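Local structure of tetratricopeptide repeat protein (Parabacteroides merdae ATCC 43184, 4R7S) at residues 120-133 with 145-157. The protein is of unknown function but, as a tetratricopeptide repeat protein, probably serves as a scaffold for binding other proteins. Sequence-based numbering, arbitrary orientation. Where two conformers were deposited one is given.
With EDO (1,2-ethanediol), chain D.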
loop_
_atom_site.group_PDB
_atom_site.type_symbol
_atom_site.label_atom_id
_atom_site.label_comp_id
_atom_site.label_asym_id
_atom_site.label_seq_id
_atom_site.Cartn_x
_atom_site.Cartn_y
_atom_site.Cartn_z
ATOM N N ILE A 120 -6.495 -3.917 10.576
ATOM C CA ILE A 120 -5.388 -4.571 11.279
ATOM C C ILE A 120 -4.594 -3.470 11.989
ATOM O O ILE A 120 -4.411 -3.533 13.204
ATOM C CB ILE A 120 -4.502 -5.447 10.350
ATOM C CG1 ILE A 120 -5.215 -6.733 9.918
ATOM C CG2 ILE A 120 -3.161 -5.777 11.018
ATOM C CD1 ILE A 120 -4.514 -7.465 8.743
ATOM N N GLN A 121 -4.200 -2.443 11.232
ATOM C CA GLN A 121 -3.447 -1.284 11.696
ATOM C C GLN A 121 -4.170 -0.574 12.835
ATOM O O GLN A 121 -3.506 -0.096 13.747
ATOM C CB GLN A 121 -3.213 -0.333 10.525
ATOM C CG GLN A 121 -2.433 0.934 10.840
ATOM C CD GLN A 121 -2.264 1.820 9.628
ATOM O OE1 GLN A 121 -2.319 1.380 8.466
ATOM N NE2 GLN A 121 -2.029 3.094 9.881
ATOM N N LEU A 122 -5.511 -0.547 12.812
ATOM C CA LEU A 122 -6.310 0.113 13.849
ATOM C C LEU A 122 -6.639 -0.818 15.018
ATOM O O LEU A 122 -7.509 -0.464 15.825
ATOM C CB LEU A 122 -7.611 0.672 13.260
ATOM C CG LEU A 122 -7.506 1.945 12.396
ATOM C CD1 LEU A 122 -8.871 2.322 11.822
ATOM C CD2 LEU A 122 -6.987 3.132 13.196
ATOM N N GLN A 123 -5.955 -2.007 15.100
ATOM C CA GLN A 123 -6.128 -3.025 16.159
ATOM C C GLN A 123 -7.577 -3.581 16.148
ATOM O O GLN A 123 -8.015 -4.202 17.113
ATOM C CB GLN A 123 -5.749 -2.441 17.550
ATOM C CG GLN A 123 -5.073 -3.419 18.514
ATOM C CD GLN A 123 -4.939 -2.928 19.948
ATOM O OE1 GLN A 123 -5.182 -1.753 20.280
ATOM N NE2 GLN A 123 -4.540 -3.837 20.834
ATOM N N ASN A 124 -8.319 -3.378 15.046
ATOM C CA ASN A 124 -9.702 -3.866 14.918
ATOM C C ASN A 124 -9.739 -5.216 14.130
ATOM O O ASN A 124 -10.181 -5.288 12.974
ATOM C CB ASN A 124 -10.562 -2.804 14.247
ATOM C CG ASN A 124 -12.012 -2.914 14.601
ATOM O OD1 ASN A 124 -12.563 -4.016 14.821
ATOM N ND2 ASN A 124 -12.652 -1.755 14.672
ATOM N N TYR A 125 -9.284 -6.280 14.807
ATOM C CA TYR A 125 -9.026 -7.632 14.303
ATOM C C TYR A 125 -10.261 -8.397 13.830
ATOM O O TYR A 125 -10.180 -9.072 12.790
ATOM C CB TYR A 125 -8.235 -8.441 15.348
ATOM C CG TYR A 125 -6.933 -7.751 15.734
ATOM C CD1 TYR A 125 -6.036 -7.306 14.761
ATOM C CD2 TYR A 125 -6.619 -7.509 17.069
ATOM C CE1 TYR A 125 -4.853 -6.655 15.104
ATOM C CE2 TYR A 125 -5.427 -6.876 17.427
ATOM C CZ TYR A 125 -4.555 -6.430 16.439
ATOM O OH TYR A 125 -3.375 -5.802 16.781
HETATM N N MSE A 126 -11.386 -8.293 14.555
HETATM C CA MSE A 126 -12.610 -8.980 14.147
HETATM C C MSE A 126 -13.128 -8.409 12.848
HETATM O O MSE A 126 -13.552 -9.190 11.991
HETATM C CB MSE A 126 -13.713 -8.934 15.223
HETATM C CG MSE A 126 -13.505 -9.939 16.380
HETATM SE SE MSE A 126 -13.028 -11.787 15.838
HETATM C CE MSE A 126 -14.564 -12.143 14.473
ATOM N N TRP A 127 -13.066 -7.065 12.665
ATOM C CA TRP A 127 -13.565 -6.488 11.405
ATOM C C TRP A 127 -12.624 -6.796 10.229
ATOM O O TRP A 127 -13.130 -6.972 9.120
ATOM C CB TRP A 127 -13.858 -4.979 11.474
ATOM C CG TRP A 127 -14.819 -4.461 12.516
ATOM C CD1 TRP A 127 -14.942 -3.159 12.913
ATOM C CD2 TRP A 127 -15.784 -5.203 13.284
ATOM N NE1 TRP A 127 -15.908 -3.043 13.882
ATOM C CE2 TRP A 127 -16.446 -4.281 14.129
ATOM C CE3 TRP A 127 -16.184 -6.551 13.316
ATOM C CZ2 TRP A 127 -17.470 -4.664 15.004
ATOM C CZ3 TRP A 127 -17.149 -6.945 14.234
ATOM C CH2 TRP A 127 -17.795 -6.005 15.052
ATOM N N ALA A 128 -11.287 -6.912 10.468
ATOM C CA ALA A 128 -10.318 -7.276 9.418
ATOM C C ALA A 128 -10.597 -8.702 8.922
ATOM O O ALA A 128 -10.722 -8.940 7.720
ATOM C CB ALA A 128 -8.903 -7.170 9.942
ATOM N N GLU A 129 -10.811 -9.612 9.870
ATOM C CA GLU A 129 -11.133 -11.017 9.649
ATOM C C GLU A 129 -12.345 -11.150 8.710
ATOM O O GLU A 129 -12.287 -11.900 7.733
ATOM C CB GLU A 129 -11.430 -11.668 11.011
ATOM C CG GLU A 129 -11.132 -13.152 11.078
ATOM C CD GLU A 129 -11.641 -13.844 12.327
ATOM O OE1 GLU A 129 -11.191 -13.488 13.441
ATOM O OE2 GLU A 129 -12.494 -14.749 12.188
ATOM N N GLN A 130 -13.421 -10.378 8.989
ATOM C CA GLN A 130 -14.667 -10.407 8.226
ATOM C C GLN A 130 -14.476 -9.903 6.772
ATOM O O GLN A 130 -15.083 -10.460 5.854
ATOM C CB GLN A 130 -15.768 -9.635 8.968
ATOM C CG GLN A 130 -16.195 -10.369 10.244
ATOM C CD GLN A 130 -17.236 -9.669 11.094
ATOM O OE1 GLN A 130 -18.167 -9.024 10.592
ATOM N NE2 GLN A 130 -17.154 -9.871 12.408
ATOM N N ASP A 131 -13.571 -8.930 6.567
ATOM C CA ASP A 131 -13.248 -8.390 5.244
ATOM C C ASP A 131 -12.428 -9.378 4.414
ATOM O O ASP A 131 -12.644 -9.460 3.203
ATOM C CB ASP A 131 -12.516 -7.038 5.354
ATOM C CG ASP A 131 -13.423 -5.838 5.626
ATOM O OD1 ASP A 131 -14.667 -6.012 5.627
ATOM O OD2 ASP A 131 -12.890 -4.736 5.847
ATOM N N PHE A 132 -11.510 -10.138 5.045
ATOM C CA PHE A 132 -10.731 -11.140 4.299
ATOM C C PHE A 132 -11.626 -12.353 3.992
ATOM O O PHE A 132 -11.564 -12.889 2.880
ATOM C CB PHE A 132 -9.431 -11.526 5.018
ATOM C CG PHE A 132 -8.530 -10.340 5.293
ATOM C CD1 PHE A 132 -8.138 -9.485 4.263
ATOM C CD2 PHE A 132 -8.073 -10.077 6.580
ATOM C CE1 PHE A 132 -7.339 -8.368 4.523
ATOM C CE2 PHE A 132 -7.247 -8.971 6.837
ATOM C CZ PHE A 132 -6.888 -8.125 5.809
ATOM N N ASP A 133 -12.553 -12.682 4.908
ATOM C CA ASP A 133 -13.513 -13.768 4.657
ATOM C C ASP A 133 -14.445 -13.414 3.496
ATOM O O ASP A 133 -14.720 -14.278 2.669
ATOM C CB ASP A 133 -14.327 -14.097 5.910
ATOM C CG ASP A 133 -13.565 -14.851 6.988
ATOM O OD1 ASP A 133 -12.605 -15.593 6.641
ATOM O OD2 ASP A 133 -13.958 -14.741 8.181
ATOM N N ALA A 145 -6.141 -12.580 0.259
ATOM C CA ALA A 145 -7.106 -12.674 1.351
ATOM C C ALA A 145 -6.531 -13.559 2.481
ATOM O O ALA A 145 -6.605 -13.193 3.656
ATOM C CB ALA A 145 -8.413 -13.232 0.845
ATOM N N ARG A 146 -5.872 -14.666 2.094
ATOM C CA ARG A 146 -5.220 -15.619 2.995
ATOM C C ARG A 146 -4.039 -14.936 3.674
ATOM O O ARG A 146 -3.861 -15.101 4.872
ATOM C CB ARG A 146 -4.802 -16.911 2.244
ATOM C CG ARG A 146 -6.011 -17.733 1.752
ATOM C CD ARG A 146 -5.657 -19.135 1.262
ATOM N NE ARG A 146 -6.841 -19.820 0.739
ATOM C CZ ARG A 146 -7.694 -20.555 1.455
ATOM N NH1 ARG A 146 -7.485 -20.761 2.751
ATOM N NH2 ARG A 146 -8.755 -21.096 0.877
ATOM N N LEU A 147 -3.303 -14.093 2.940
ATOM C CA LEU A 147 -2.188 -13.319 3.485
ATOM C C LEU A 147 -2.683 -12.297 4.495
ATOM O O LEU A 147 -2.068 -12.112 5.531
ATOM C CB LEU A 147 -1.460 -12.621 2.345
ATOM C CG LEU A 147 -0.089 -12.055 2.646
ATOM C CD1 LEU A 147 0.918 -13.162 2.921
ATOM C CD2 LEU A 147 0.388 -11.249 1.470
ATOM N N GLY A 148 -3.823 -11.681 4.205
ATOM C CA GLY A 148 -4.475 -10.762 5.127
ATOM C C GLY A 148 -4.715 -11.453 6.457
ATOM O O GLY A 148 -4.365 -10.907 7.504
ATOM N N HIS A 149 -5.246 -12.691 6.407
ATOM C CA HIS A 149 -5.486 -13.529 7.584
ATOM C C HIS A 149 -4.170 -13.832 8.319
ATOM O O HIS A 149 -4.125 -13.727 9.542
ATOM C CB HIS A 149 -6.197 -14.843 7.196
ATOM C CG HIS A 149 -7.678 -14.698 7.022
ATOM N ND1 HIS A 149 -8.482 -14.206 8.038
ATOM C CD2 HIS A 149 -8.459 -15.027 5.970
ATOM C CE1 HIS A 149 -9.715 -14.248 7.572
ATOM N NE2 HIS A 149 -9.751 -14.744 6.335
ATOM N N ALA A 150 -3.095 -14.143 7.563
ATOM C CA ALA A 150 -1.776 -14.425 8.104
ATOM C C ALA A 150 -1.219 -13.217 8.892
ATOM O O ALA A 150 -0.735 -13.381 10.028
ATOM C CB ALA A 150 -0.823 -14.816 6.978
ATOM N N ILE A 151 -1.321 -12.016 8.308
ATOM C CA ILE A 151 -0.822 -10.771 8.928
ATOM C C ILE A 151 -1.654 -10.465 10.170
ATOM O O ILE A 151 -1.090 -10.181 11.214
ATOM C CB ILE A 151 -0.792 -9.593 7.902
ATOM C CG1 ILE A 151 0.211 -9.900 6.771
ATOM C CG2 ILE A 151 -0.464 -8.237 8.580
ATOM C CD1 ILE A 151 -0.179 -9.294 5.453
ATOM N N LEU A 152 -2.978 -10.575 10.061
ATOM C CA LEU A 152 -3.951 -10.373 11.145
ATOM C C LEU A 152 -3.645 -11.250 12.376
ATOM O O LEU A 152 -3.589 -10.742 13.498
ATOM C CB LEU A 152 -5.345 -10.717 10.597
ATOM C CG LEU A 152 -6.474 -10.831 11.591
ATOM C CD1 LEU A 152 -6.778 -9.496 12.184
ATOM C CD2 LEU A 152 -7.696 -11.340 10.929
ATOM N N GLU A 153 -3.452 -12.560 12.151
ATOM C CA GLU A 153 -3.186 -13.554 13.194
ATOM C C GLU A 153 -1.905 -13.267 13.912
ATOM O O GLU A 153 -1.873 -13.359 15.141
ATOM C CB GLU A 153 -3.186 -14.973 12.627
ATOM C CG GLU A 153 -4.572 -15.480 12.247
ATOM C CD GLU A 153 -5.704 -15.472 13.266
ATOM O OE1 GLU A 153 -5.501 -15.035 14.422
ATOM O OE2 GLU A 153 -6.812 -15.918 12.894
ATOM N N LYS A 154 -0.857 -12.893 13.165
ATOM C CA LYS A 154 0.426 -12.474 13.720
ATOM C C LYS A 154 0.216 -11.238 14.647
ATOM O O LYS A 154 0.669 -11.245 15.783
ATOM C CB LYS A 154 1.382 -12.138 12.565
ATOM C CG LYS A 154 2.632 -11.371 13.013
ATOM C CD LYS A 154 3.497 -10.921 11.852
ATOM C CE LYS A 154 3.104 -9.562 11.333
ATOM N NZ LYS A 154 3.838 -9.277 10.084
HETATM N N MSE A 155 -0.490 -10.198 14.173
HETATM C CA MSE A 155 -0.717 -8.978 14.976
HETATM C C MSE A 155 -1.574 -9.235 16.240
HETATM O O MSE A 155 -1.423 -8.524 17.242
HETATM C CB MSE A 155 -1.337 -7.879 14.125
HETATM C CG MSE A 155 -0.447 -7.429 12.956
HETATM SE SE MSE A 155 1.401 -6.911 13.381
HETATM C CE MSE A 155 1.050 -5.719 14.966
ATOM N N ARG A 156 -2.463 -10.247 16.184
ATOM C CA ARG A 156 -3.319 -10.709 17.282
ATOM C C ARG A 156 -2.548 -11.537 18.328
ATOM O O ARG A 156 -3.061 -11.792 19.415
ATOM C CB ARG A 156 -4.381 -11.631 16.698
ATOM C CG ARG A 156 -5.603 -10.967 16.269
ATOM C CD ARG A 156 -6.753 -11.824 16.680
ATOM N NE ARG A 156 -7.108 -12.773 15.641
ATOM C CZ ARG A 156 -8.257 -12.750 14.992
ATOM N NH1 ARG A 156 -9.164 -11.817 15.266
ATOM N NH2 ARG A 156 -8.518 -13.666 14.065
ATOM N N GLY A 157 -1.386 -12.040 17.945
ATOM C CA GLY A 157 -0.580 -12.925 18.780
ATOM C C GLY A 157 -0.879 -14.401 18.552
ATOM O O GLY A 157 -0.399 -15.233 19.326
HETATM C C1 EDO D . 3.257 -6.618 7.706
HETATM O O1 EDO D . 2.473 -6.507 8.888
HETATM C C2 EDO D . 2.366 -6.767 6.427
HETATM O O2 EDO D . 1.546 -5.629 6.176
HETATM O O HOH W 1 -2.464 -6.398 19.445
#
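Two neighbouring antiparallel helices of the tetratricopeptide repeat solenoid, 125-138 and 143-156, meet here with the end of helix 109-121; the segments 125-133 and 145-156 run at 163° to each other, their axes 9.0 Å apart. Phe-132 lies flat on the backbone of Gly-148, whose CA sits 3.6 Å from the ring centroid, almost on the normal; the missing side chain lets the ring in. Phe-132 CB in turn covers one face of the His-149 imidazole, while NE2 of that imidazole makes a weak hydrogen bond to Asp-133 OD1 (3.0 Å). Leu-152, with CG anti to the backbone N (chi1 169°), pushes its methyls as a knob among Ile-120, Tyr-125, Ala-128 and Glu-129, CD1 reaching Tyr-125 CD1 at 3.5 Å. Ile-120, from the end of helix 109-121, is itself a knob among Gly-148, Ile-151, Leu-152 and Met-155. At the far end Arg-156 lays CG over the Tyr-125 ring, and its guanidinium bridges two carboxylates: NH2 bonds Glu-129 OE1 at 2.8 Å from above the carboxylate plane, and NE and NH2 grip Glu-153 side-on, which probably offsets the repulsion between the two glutamates. The phenylalanine ring seated on a glycine of the next helix, with helix 109-121 ending alongside, is consistent with the close helix packing of a tetratricopeptide repeat array.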